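Local atomic coordinates of glycerol Dehydrogenase (PDB entry 5XN8), a protein that catalyses the NAD-dependent oxidation of glycerol to dihydroxyacetone as a member of the iron-containing alcohol dehydrogenase family. Residues 173-178 and 239-244; 184-187 and 193-196; 198-203 and 246-251; 253-258 and 327-332. One frame throughout, in Å; residues are numbered along the deposited sequence.

Contact 1. Residues 173-178 and 239-244; sequences LSTWFE and YLSGIG
Thr175 and Ser241 meet hydroxyl to hydroxyl where two helices of the helical domain of this iron-containing alcohol dehydrogenase fold, 162-185 and 228-247, lie against each other. The axes of the short segments approach to 9.1 Å and cross at 35°, roughly side by side and running the same way. Thr175 OG1 and Ser241 OG are hydrogen-bonded at 2.7 Å. Neither hydroxyl depends on this bond alone: Ser241 OG is also bonded to Asp121 OD2, a carboxylate probably involved in binding glycerol, and Thr175 OG1 to Ala172 O in the preceding turn of its own helix. A buried polar chain thus runs from one helix backbone through both side chains to the acid. With Ser241 OG swung anti to its backbone nitrogen (chi1 -176°), the hydroxyl is carried across to the threonine. Thr175 divides its two branches between polar and apolar work. While OG1 sits beside its backbone nitrogen, the methyl lies anti to it and presses on the backbone of the other helix, Thr175 CG2 lying 3.7 Å from Ser241 O. Gly244, one turn further on, has no side chain, and the same methyl rests on its alpha carbon. At this point side chain meets backbone, with Thr175 CG2 3.6 Å from Gly244 CA.

Contact 2. Residues 184-187 and 193-196; sequences DARA and GQST
Gln194 folds its amide in beneath the bent side chain of Arg186, at the Schellman motif that ends helix 162-185. Arg186 leaves the helix with positive phi (59°), and the chain returns to bring Gln194 alongside before helix 197-223 begins. The two side chains cross at about a right angle, guanidinium and amide planes 48° apart. Gln194 is bent at chi2 (-60°), which curls its end back onto the Arg186 backbone: OE1 comes to 3.2 Å from Arg186 C, and NE2 makes a weak hydrogen bond of 3.4 Å to Arg186 O. Ala187 adds its backbone edge, with N 3.8 Å from Gln194 OE1. In Arg186, bends at chi2 and chi3 bring one face of the guanidinium over Gln194 OE1, and NE is tied to Tyr183 O in the last helical turn. Pro340 of a third subunit packs on the same arginine, while the Gln194 backbone is hydrogen-bonded to Leu2 and Val4, at the start of the N-terminal strand 3-6. Gln194 OE1 stands 3.5 Å above the guanidinium plane, offset toward its rim, with Arg186 NH2 3.6 Å away.

Contact 3. Residues 198-203 and 246-251; sequences AALSLA and ESSGLA
In helix 197-223, whose Ala199 and Leu200 pack on Ser247 and Ser248, the carbonyl oxygen of Ala198 is gripped twice: by Leu202 N in the regular helical bond and by Ser201 OG at 2.6 Å, both arriving from the same face of its plane. The contact is a helix-to-helix-end packing within the helical domain, where helix 228-247 runs out against the first turns of 197-223. Small side chains bring the backbones close, with 5.6 Å from Ala199 CA to Ser248 CA. Ala199 CB abuts Ser247 at two points, 3.9 Å from Ser247 O and 4.0 Å from Ser247 CB. The serine hydroxyls look elsewhere for partners: Ser247 OG bonds to Gln6 N of the N-terminal strand, and Ser248 OG to Ser195 OG in the loop before helix 197-223. Beyond Ser248, Gly249 takes the chain out of the helix with positive phi (139°). Glu235 of a second subunit accepts a bond from Ala198 N, placing this turn at a subunit boundary. Ser248, at an unusual chi1 of -138°, lays its hydroxyl against the Leu200 backbone, with OG 3.6 Å from Leu200 CA.

Contact 4. Residues 253-258 and 327-332; sequences AHAIHN and KATCAE. With ZN (zinc ion), chain E.
The His254 imidazole points its edge at the zinc ion, NE2 binding the metal at 2.2 Å, and its ring meets that of His271, planes about 55° apart. One turn on, the His257 ring also meets His271, edge to face, and at its own edge ND1 bonds Asn258 OD1 at 2.8 Å. That oxygen is almost in the imidazole plane, whereas the donor sits 32° out of the amide carbonyl plane. The far side of helix 252-260 packs on the end of helix 318-329 in the helical domain. Here Thr329 does the touching: its methyl lies anti to the backbone nitrogen (chi1 -58° for OG1) and settles against consecutive residues, Thr329 CG2 being 3.8 Å from Ala255 CB and 3.7 Å from Ile256 CG1. Its hydroxyl is bonded to Val325 O in its own helix, and the contact between the segments is van der Waals packing of the methyl. Ile352 and Val348 of helix 345-363 extend this apolar layer. Zinc is completed by Asp171, His271 and a water 2.1 Å from the metal. Behind His254, Glu178 OE1 takes the hydrogen bond of ND1 and so fixes the rotation of the ring. One side of the helix packs through Ala255 and Ile256; another presents NE2 of His254 to the metal, consistent with a catalytic metal site whose water could give way to substrate.

From the N terminus, the nucleotide-binding sheet comes first and helix 162-185 follows it. Contact 1 joins this helix to 228-247, closing a loop of 60 residues, most of them helical. Nested inside it, contact 2 closes the short turn between helices 162-185 and 197-223. Contact 3 crosses contact 1, since 198-203 lies within that loop and 246-251 beyond it; together they bind three helices into one bundle. Contact 4 opens afterwards and brings in helices 252-260 and 318-329. Glu178 of contact 1 reaches across the junction: its OE2 receives Ala251 N of contact 3, just ahead of the helix that starts contact 4. Contacts 1, 2 and 3 all touch the second subunit, whereas no other chain touches contact 4.

Contact 1. Residues 173-178 and 239-244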
# COMPACT_ATOMS: atom_id res chain seq x y z
N LEU A 173 -22.90 14.91 -12.65
CA LEU A 173 -21.45 15.08 -12.44
C LEU A 173 -21.09 16.34 -11.65
O LEU A 173 -20.11 16.35 -10.92
CB LEU A 173 -20.73 15.11 -13.81
CG LEU A 173 -19.22 15.37 -13.90
CD1 LEU A 173 -18.41 14.09 -13.84
CD2 LEU A 173 -18.90 16.12 -15.18
N SER A 174 -21.89 17.39 -11.79
CA SER A 174 -21.68 18.63 -11.04
C SER A 174 -22.03 18.57 -9.56
O SER A 174 -21.68 19.48 -8.81
CB SER A 174 -22.55 19.73 -11.63
OG SER A 174 -23.90 19.52 -11.25
N THR A 175 -22.78 17.55 -9.14
CA THR A 175 -23.43 17.58 -7.83
C THR A 175 -22.44 17.51 -6.69
O THR A 175 -22.52 18.33 -5.77
CB THR A 175 -24.48 16.45 -7.72
OG1 THR A 175 -25.42 16.61 -8.78
CG2 THR A 175 -25.20 16.51 -6.40
N TRP A 176 -21.52 16.56 -6.75
CA TRP A 176 -20.45 16.43 -5.73
C TRP A 176 -19.60 17.69 -5.60
O TRP A 176 -19.27 18.09 -4.48
CB TRP A 176 -19.54 15.24 -6.04
CG TRP A 176 -18.26 15.25 -5.27
CD1 TRP A 176 -17.01 15.32 -5.78
CD2 TRP A 176 -18.11 15.24 -3.84
NE1 TRP A 176 -16.08 15.33 -4.78
CE2 TRP A 176 -16.73 15.29 -3.57
CE3 TRP A 176 -19.01 15.20 -2.77
CZ2 TRP A 176 -16.22 15.29 -2.27
CZ3 TRP A 176 -18.50 15.20 -1.47
CH2 TRP A 176 -17.12 15.24 -1.23
N PHE A 177 -19.25 18.31 -6.72
CA PHE A 177 -18.30 19.42 -6.69
C PHE A 177 -18.91 20.71 -6.13
O PHE A 177 -18.24 21.45 -5.40
CB PHE A 177 -17.71 19.66 -8.07
CG PHE A 177 -16.88 18.52 -8.55
CD1 PHE A 177 -15.60 18.33 -8.04
CD2 PHE A 177 -17.38 17.61 -9.45
CE1 PHE A 177 -14.83 17.26 -8.46
CE2 PHE A 177 -16.62 16.53 -9.86
CZ PHE A 177 -15.33 16.35 -9.38
N GLU A 178 -20.18 20.94 -6.47
CA GLU A 178 -20.94 22.07 -5.95
C GLU A 178 -21.43 21.84 -4.52
O GLU A 178 -21.48 22.78 -3.71
CB GLU A 178 -22.15 22.35 -6.85
CG GLU A 178 -21.78 22.75 -8.27
CD GLU A 178 -22.99 23.05 -9.11
OE1 GLU A 178 -23.68 22.12 -9.54
OE2 GLU A 178 -23.24 24.24 -9.37
N TYR A 239 -32.34 10.58 -7.99
CA TYR A 239 -32.43 10.68 -6.53
C TYR A 239 -31.14 11.22 -5.90
O TYR A 239 -31.21 12.14 -5.08
CB TYR A 239 -32.84 9.34 -5.88
CG TYR A 239 -33.27 9.51 -4.44
CD1 TYR A 239 -32.34 9.53 -3.41
CD2 TYR A 239 -34.61 9.71 -4.12
CE1 TYR A 239 -32.74 9.72 -2.08
CE2 TYR A 239 -35.01 9.91 -2.80
CZ TYR A 239 -34.08 9.91 -1.79
OH TYR A 239 -34.50 10.11 -0.49
N LEU A 240 -29.99 10.68 -6.28
CA LEU A 240 -28.72 11.07 -5.65
C LEU A 240 -28.33 12.50 -6.00
O LEU A 240 -27.82 13.24 -5.14
CB LEU A 240 -27.58 10.12 -6.05
CG LEU A 240 -27.74 8.62 -5.81
CD1 LEU A 240 -26.43 7.89 -6.09
CD2 LEU A 240 -28.19 8.35 -4.38
N SER A 241 -28.53 12.89 -7.25
CA SER A 241 -28.20 14.23 -7.70
C SER A 241 -29.23 15.24 -7.18
O SER A 241 -28.87 16.35 -6.80
CB SER A 241 -28.10 14.29 -9.23
OG SER A 241 -27.70 15.58 -9.69
N GLY A 242 -30.50 14.83 -7.16
CA GLY A 242 -31.60 15.65 -6.66
C GLY A 242 -31.54 16.05 -5.20
O GLY A 242 -31.73 17.22 -4.87
N ILE A 243 -31.29 15.07 -4.33
CA ILE A 243 -31.06 15.34 -2.89
C ILE A 243 -29.77 16.14 -2.76
O ILE A 243 -29.69 17.07 -1.97
CB ILE A 243 -30.96 14.04 -2.04
CG1 ILE A 243 -32.25 13.21 -2.08
CG2 ILE A 243 -30.59 14.36 -0.59
CD1 ILE A 243 -33.48 13.88 -1.53
N GLY A 244 -28.76 15.77 -3.54
CA GLY A 244 -27.47 16.45 -3.57
C GLY A 244 -27.52 17.95 -3.81
O GLY A 244 -26.91 18.70 -3.07

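Contact 2. Residues 184-187 and 193-196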
# COMPACT_ATOMS: atom_id res chain seq x y z
N ASP A 184 -17.78 23.18 2.26
CA ASP A 184 -16.57 23.90 2.66
C ASP A 184 -16.83 25.38 2.93
O ASP A 184 -16.26 25.96 3.85
CB ASP A 184 -15.46 23.78 1.60
CG ASP A 184 -14.94 22.36 1.43
OD1 ASP A 184 -15.05 21.55 2.38
OD2 ASP A 184 -14.42 22.06 0.33
N ALA A 185 -17.70 26.00 2.12
CA ALA A 185 -18.06 27.41 2.30
C ALA A 185 -19.00 27.70 3.45
O ALA A 185 -19.15 28.86 3.83
CB ALA A 185 -18.67 27.95 1.03
N ARG A 186 -19.65 26.66 3.98
CA ARG A 186 -20.73 26.79 4.96
C ARG A 186 -21.87 27.61 4.35
O ARG A 186 -22.44 28.50 5.00
CB ARG A 186 -20.22 27.38 6.30
CG ARG A 186 -18.92 26.77 6.83
CD ARG A 186 -19.13 25.57 7.72
NE ARG A 186 -19.92 24.54 7.06
CZ ARG A 186 -20.77 23.68 7.65
NH1 ARG A 186 -20.98 23.67 8.96
NH2 ARG A 186 -21.42 22.80 6.88
N ALA A 187 -22.20 27.30 3.10
CA ALA A 187 -23.22 28.01 2.34
C ALA A 187 -24.58 27.35 2.51
O ALA A 187 -24.67 26.13 2.53
CB ALA A 187 -22.84 28.06 0.88
N GLY A 193 -30.74 25.40 5.35
CA GLY A 193 -29.64 25.45 6.31
C GLY A 193 -28.33 24.91 5.76
O GLY A 193 -28.12 24.88 4.56
N GLN A 194 -27.47 24.47 6.66
CA GLN A 194 -26.22 23.81 6.29
C GLN A 194 -26.52 22.40 5.80
O GLN A 194 -27.64 21.89 5.95
CB GLN A 194 -25.26 23.75 7.48
CG GLN A 194 -24.91 25.08 8.14
CD GLN A 194 -24.24 26.06 7.21
OE1 GLN A 194 -23.55 25.66 6.27
NE2 GLN A 194 -24.43 27.35 7.46
N SER A 195 -25.52 21.76 5.20
CA SER A 195 -25.68 20.39 4.72
C SER A 195 -25.57 19.37 5.85
O SER A 195 -24.72 19.48 6.73
CB SER A 195 -24.65 20.04 3.66
OG SER A 195 -25.00 18.83 3.03
N THR A 196 -26.46 18.39 5.81
CA THR A 196 -26.31 17.18 6.58
C THR A 196 -25.19 16.37 5.93
O THR A 196 -24.86 16.60 4.78
CB THR A 196 -27.61 16.34 6.59
OG1 THR A 196 -28.00 16.05 5.25
CG2 THR A 196 -28.72 17.07 7.30

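Contact 3. Residues 198-203 and 246-251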
# COMPACT_ATOMS: atom_id res chain seq x y z
N ALA A 198 -25.60 13.21 5.41
CA ALA A 198 -26.45 12.40 4.52
C ALA A 198 -26.48 12.91 3.08
O ALA A 198 -26.18 12.17 2.14
CB ALA A 198 -27.88 12.35 5.06
N ALA A 199 -26.84 14.17 2.93
CA ALA A 199 -26.96 14.84 1.63
C ALA A 199 -25.63 14.93 0.90
O ALA A 199 -25.57 14.71 -0.31
CB ALA A 199 -27.55 16.23 1.82
N LEU A 200 -24.57 15.26 1.64
CA LEU A 200 -23.20 15.33 1.07
C LEU A 200 -22.67 13.95 0.69
O LEU A 200 -21.98 13.82 -0.32
CB LEU A 200 -22.25 15.98 2.07
CG LEU A 200 -20.79 16.16 1.63
CD1 LEU A 200 -20.68 17.26 0.59
CD2 LEU A 200 -19.88 16.46 2.80
N SER A 201 -22.96 12.94 1.50
CA SER A 201 -22.58 11.56 1.18
C SER A 201 -23.24 11.07 -0.11
O SER A 201 -22.61 10.39 -0.90
CB SER A 201 -22.95 10.62 2.33
OG SER A 201 -24.34 10.37 2.30
N LEU A 202 -24.52 11.41 -0.29
CA LEU A 202 -25.26 11.05 -1.51
C LEU A 202 -24.77 11.83 -2.73
O LEU A 202 -24.75 11.30 -3.84
CB LEU A 202 -26.77 11.25 -1.32
CG LEU A 202 -27.50 10.31 -0.37
CD1 LEU A 202 -28.91 10.83 -0.15
CD2 LEU A 202 -27.55 8.87 -0.86
N ALA A 203 -24.38 13.08 -2.51
CA ALA A 203 -23.67 13.87 -3.51
C ALA A 203 -22.40 13.17 -4.01
O ALA A 203 -22.15 13.14 -5.21
CB ALA A 203 -23.32 15.24 -2.97
N GLU A 246 -30.31 20.10 -3.89
CA GLU A 246 -31.31 20.83 -3.12
C GLU A 246 -30.96 20.96 -1.64
O GLU A 246 -31.22 22.01 -1.04
CB GLU A 246 -32.68 20.16 -3.27
CG GLU A 246 -33.83 20.96 -2.67
CD GLU A 246 -35.18 20.34 -2.95
OE1 GLU A 246 -35.39 19.16 -2.58
OE2 GLU A 246 -36.04 21.03 -3.55
N SER A 247 -30.41 19.89 -1.06
CA SER A 247 -30.10 19.82 0.37
C SER A 247 -28.61 19.92 0.72
O SER A 247 -28.27 20.02 1.90
CB SER A 247 -30.69 18.54 0.96
OG SER A 247 -32.11 18.56 0.88
N SER A 248 -27.72 19.87 -0.27
CA SER A 248 -26.29 20.13 -0.04
C SER A 248 -25.88 21.47 -0.64
O SER A 248 -25.25 22.28 0.04
CB SER A 248 -25.43 18.97 -0.56
OG SER A 248 -24.39 18.64 0.35
N GLY A 249 -26.23 21.71 -1.91
CA GLY A 249 -26.10 23.04 -2.54
C GLY A 249 -25.59 23.08 -3.98
O GLY A 249 -24.86 22.17 -4.42
N LEU A 250 -25.98 24.15 -4.70
CA LEU A 250 -25.41 24.53 -6.00
C LEU A 250 -24.31 25.58 -5.80
O LEU A 250 -24.29 26.29 -4.81
CB LEU A 250 -26.48 25.18 -6.89
CG LEU A 250 -27.75 24.40 -7.21
CD1 LEU A 250 -28.78 25.33 -7.83
CD2 LEU A 250 -27.44 23.26 -8.16
N ALA A 251 -23.42 25.69 -6.78
CA ALA A 251 -22.29 26.62 -6.68
C ALA A 251 -21.85 27.11 -8.07
O ALA A 251 -22.71 27.57 -8.82
CB ALA A 251 -21.16 26.00 -5.86

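Contact 4. Residues 253-258 and 327-332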
# COMPACT_ATOMS: atom_id res chain seq x y z
N ALA A 253 -20.63 25.76 -11.05
CA ALA A 253 -21.04 25.06 -12.28
C ALA A 253 -22.40 25.50 -12.86
O ALA A 253 -22.53 25.70 -14.07
CB ALA A 253 -21.03 23.56 -12.06
N HIS A 254 -23.39 25.62 -11.98
CA HIS A 254 -24.76 26.00 -12.38
C HIS A 254 -24.92 27.51 -12.61
O HIS A 254 -25.71 27.92 -13.45
CB HIS A 254 -25.75 25.49 -11.32
CG HIS A 254 -26.31 24.14 -11.64
ND1 HIS A 254 -25.69 22.96 -11.29
CD2 HIS A 254 -27.48 23.80 -12.22
CE1 HIS A 254 -26.43 21.94 -11.72
NE2 HIS A 254 -27.53 22.42 -12.27
N ALA A 255 -24.17 28.32 -11.88
CA ALA A 255 -24.06 29.75 -12.19
C ALA A 255 -23.47 29.99 -13.58
O ALA A 255 -23.95 30.86 -14.30
CB ALA A 255 -23.24 30.47 -11.14
N ILE A 256 -22.43 29.23 -13.94
CA ILE A 256 -21.80 29.36 -15.27
C ILE A 256 -22.76 28.88 -16.36
O ILE A 256 -22.86 29.53 -17.40
CB ILE A 256 -20.42 28.62 -15.37
CG1 ILE A 256 -19.38 29.32 -14.49
CG2 ILE A 256 -19.94 28.54 -16.82
CD1 ILE A 256 -18.08 28.56 -14.35
N HIS A 257 -23.48 27.78 -16.11
CA HIS A 257 -24.57 27.35 -17.00
C HIS A 257 -25.53 28.48 -17.29
O HIS A 257 -25.91 28.68 -18.43
CB HIS A 257 -25.34 26.15 -16.40
CG HIS A 257 -26.72 25.98 -16.95
ND1 HIS A 257 -27.79 26.74 -16.54
CD2 HIS A 257 -27.20 25.14 -17.90
CE1 HIS A 257 -28.87 26.38 -17.21
NE2 HIS A 257 -28.54 25.41 -18.04
N ASN A 258 -25.93 29.20 -16.25
CA ASN A 258 -26.84 30.35 -16.40
C ASN A 258 -26.19 31.49 -17.15
O ASN A 258 -26.85 32.19 -17.93
CB ASN A 258 -27.36 30.84 -15.04
CG ASN A 258 -28.26 29.84 -14.36
OD1 ASN A 258 -28.72 28.87 -14.96
ND2 ASN A 258 -28.53 30.07 -13.09
N LYS A 327 -19.63 37.90 -16.49
CA LYS A 327 -20.40 38.92 -15.75
C LYS A 327 -21.74 38.39 -15.29
O LYS A 327 -22.13 38.60 -14.14
CB LYS A 327 -20.65 40.17 -16.59
CG LYS A 327 -19.41 40.99 -16.91
CD LYS A 327 -19.72 42.17 -17.84
CE LYS A 327 -20.72 43.19 -17.28
NZ LYS A 327 -21.15 44.21 -18.29
N ALA A 328 -22.45 37.74 -16.20
CA ALA A 328 -23.77 37.19 -15.91
C ALA A 328 -23.72 36.04 -14.89
O ALA A 328 -24.68 35.84 -14.15
CB ALA A 328 -24.46 36.74 -17.19
N THR A 329 -22.59 35.32 -14.87
CA THR A 329 -22.32 34.29 -13.86
C THR A 329 -22.24 34.88 -12.45
O THR A 329 -22.76 34.28 -11.50
CB THR A 329 -20.99 33.55 -14.15
OG1 THR A 329 -21.05 32.94 -15.45
CG2 THR A 329 -20.72 32.44 -13.13
N CYS A 330 -21.57 36.02 -12.31
CA CYS A 330 -21.34 36.66 -10.99
C CYS A 330 -22.43 37.65 -10.57
O CYS A 330 -22.25 38.39 -9.60
CB CYS A 330 -19.97 37.34 -10.99
SG CYS A 330 -18.63 36.16 -11.23
N ALA A 331 -23.56 37.66 -11.27
CA ALA A 331 -24.69 38.51 -10.94
C ALA A 331 -25.20 38.26 -9.52
O ALA A 331 -25.10 37.15 -9.01
CB ALA A 331 -25.82 38.31 -11.94
N GLU A 332 -25.75 39.29 -8.90
CA GLU A 332 -26.26 39.19 -7.54
C GLU A 332 -27.37 38.13 -7.47
O GLU A 332 -28.30 38.13 -8.28
CB GLU A 332 -26.79 40.54 -7.06
CG GLU A 332 -27.05 40.60 -5.56
CD GLU A 332 -28.01 41.71 -5.16
OE1 GLU A 332 -29.04 41.90 -5.85
OE2 GLU A 332 -27.75 42.38 -4.14
ZN ZN E . -29.02 21.10 -13.15
O HOH W 1 -30.19 22.70 -12.33